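Local coordinates for protein FimX (Pseudomonas aeruginosa PAO1, PDB 3HV9) that carries an EAL domain, the barrel-like alpha/beta module of a bacterial signalling protein family, represented here by that domain alone, at residues Tyr48-Arg53 with Leu104-Ser109. Sequence-based numbering, arbitrary orientation.
Sequences YEVLLR and LFVHLS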
# COMPACT_ATOMS: atom_id res chain seq x y z
N TYR A 48 -0.73 3.93 -8.47
CA TYR A 48 -0.79 2.49 -8.32
C TYR A 48 -0.47 2.08 -6.89
O TYR A 48 0.43 2.65 -6.26
CB TYR A 48 0.26 1.82 -9.17
CG TYR A 48 0.04 1.84 -10.66
CD1 TYR A 48 -0.60 0.78 -11.29
CD2 TYR A 48 0.52 2.88 -11.44
CE1 TYR A 48 -0.78 0.75 -12.67
CE2 TYR A 48 0.36 2.88 -12.83
CZ TYR A 48 -0.29 1.80 -13.43
OH TYR A 48 -0.48 1.75 -14.79
N GLU A 49 -1.19 1.07 -6.40
CA GLU A 49 -0.83 0.43 -5.14
C GLU A 49 0.08 -0.74 -5.49
O GLU A 49 -0.20 -1.47 -6.44
CB GLU A 49 -2.07 -0.10 -4.41
CG GLU A 49 -1.76 -0.71 -3.04
CD GLU A 49 -2.98 -1.36 -2.41
OE1 GLU A 49 -4.03 -1.42 -3.09
OE2 GLU A 49 -2.88 -1.81 -1.24
N VAL A 50 1.17 -0.90 -4.75
CA VAL A 50 2.02 -2.06 -4.97
C VAL A 50 1.70 -3.23 -4.04
O VAL A 50 1.35 -3.06 -2.87
CB VAL A 50 3.54 -1.72 -5.14
CG1 VAL A 50 3.81 -0.28 -4.84
CG2 VAL A 50 4.44 -2.69 -4.36
N LEU A 51 1.73 -4.42 -4.62
CA LEU A 51 1.32 -5.63 -3.94
C LEU A 51 2.45 -6.65 -4.07
O LEU A 51 3.14 -6.71 -5.09
CB LEU A 51 0.03 -6.17 -4.56
CG LEU A 51 -1.22 -5.27 -4.46
CD1 LEU A 51 -2.40 -5.91 -5.16
CD2 LEU A 51 -1.60 -4.97 -3.01
N LEU A 52 2.68 -7.41 -3.03
CA LEU A 52 3.84 -8.28 -3.03
C LEU A 52 3.40 -9.72 -3.22
O LEU A 52 2.43 -10.18 -2.61
CB LEU A 52 4.60 -8.12 -1.70
CG LEU A 52 5.84 -8.99 -1.58
CD1 LEU A 52 6.93 -8.53 -2.52
CD2 LEU A 52 6.33 -9.02 -0.16
N ARG A 53 4.12 -10.43 -4.09
CA ARG A 53 3.98 -11.88 -4.21
C ARG A 53 5.34 -12.55 -4.10
O ARG A 53 6.37 -11.96 -4.43
CB ARG A 53 3.33 -12.25 -5.55
CG ARG A 53 1.93 -11.61 -5.76
CD ARG A 53 0.85 -12.18 -4.81
NE ARG A 53 -0.49 -11.66 -5.13
CZ ARG A 53 -1.08 -10.66 -4.47
NH1 ARG A 53 -0.45 -10.08 -3.45
NH2 ARG A 53 -2.29 -10.25 -4.83
N LEU A 104 3.29 5.73 -6.28
CA LEU A 104 3.07 4.40 -5.74
C LEU A 104 2.70 4.41 -4.28
O LEU A 104 3.37 5.04 -3.47
CB LEU A 104 4.29 3.50 -5.92
CG LEU A 104 4.82 3.29 -7.34
CD1 LEU A 104 6.04 2.38 -7.33
CD2 LEU A 104 3.72 2.72 -8.22
N PHE A 105 1.64 3.67 -3.95
CA PHE A 105 1.24 3.44 -2.58
C PHE A 105 1.93 2.16 -2.10
O PHE A 105 1.75 1.09 -2.68
CB PHE A 105 -0.30 3.28 -2.51
CG PHE A 105 -1.05 4.57 -2.71
CD1 PHE A 105 -1.79 5.12 -1.68
CD2 PHE A 105 -0.99 5.24 -3.91
CE1 PHE A 105 -2.47 6.31 -1.85
CE2 PHE A 105 -1.67 6.44 -4.09
CZ PHE A 105 -2.42 6.97 -3.06
N VAL A 106 2.72 2.26 -1.04
CA VAL A 106 3.53 1.14 -0.58
C VAL A 106 3.15 0.80 0.86
O VAL A 106 3.03 1.69 1.71
CB VAL A 106 5.06 1.48 -0.68
CG1 VAL A 106 5.92 0.33 -0.16
CG2 VAL A 106 5.44 1.81 -2.12
N HIS A 107 2.95 -0.48 1.13
CA HIS A 107 2.56 -0.92 2.46
C HIS A 107 3.75 -0.91 3.40
O HIS A 107 4.87 -1.25 3.02
CB HIS A 107 2.02 -2.35 2.43
CG HIS A 107 0.86 -2.56 1.51
ND1 HIS A 107 0.18 -3.76 1.43
CD2 HIS A 107 0.25 -1.73 0.62
CE1 HIS A 107 -0.79 -3.66 0.54
NE2 HIS A 107 -0.77 -2.44 0.03
N LEU A 108 3.47 -0.58 4.65
CA LEU A 108 4.42 -0.81 5.71
C LEU A 108 3.79 -1.76 6.70
O LEU A 108 2.67 -1.54 7.13
CB LEU A 108 4.73 0.50 6.43
CG LEU A 108 5.54 1.46 5.58
CD1 LEU A 108 5.79 2.75 6.34
CD2 LEU A 108 6.83 0.78 5.18
N SER A 109 4.53 -2.80 7.07
CA SER A 109 4.12 -3.67 8.16
C SER A 109 4.27 -2.96 9.52
O SER A 109 4.86 -1.88 9.60
CB SER A 109 4.98 -4.93 8.15
OG SER A 109 6.33 -4.57 8.41
O HOH W 1 3.24 -2.49 -0.75
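Two backbone hydrogen bonds join the parallel strands at Y48-V50 and L104-F105: F105 N donates to Y48 O (2.8 Å), and V50 N to F105 O (2.9 Å), the latter almost straight at 177°. Beyond this ladder the strands splay, their axes 33° apart, and a water takes over, donating to V50 O and accepting from H107 N.

Polar side chains meet beside this water. H107 NE2 donates to E49 OE2 (2.5 Å); the glutamate crosses to it extended, CG opposite the backbone N (chi1 -176°). The bond uses the anti side of OE2 and lies near the imidazole plane, with carboxylate and ring turned 45° against each other. V50 O sits over one face of this ring, toward its rim. Q139 and a glycerol, probably from the crystallisation liquor, also bond OE2, while OE1 takes a salt bridge from K190 and a hydrogen bond from Q245.

On the sheet's other face the contacts are apolar: Y48 CB meets L104 CD2 (3.7 Å), and V50 CG1 lies beside V106 CG2, under helix 77-97.

A His-carboxylate hydrogen bond thus links neighbouring parallel strands of the barrel-like EAL fold, E49 opening the E-V-L that probably matches the family's signature; the glycerol may mark a pocket.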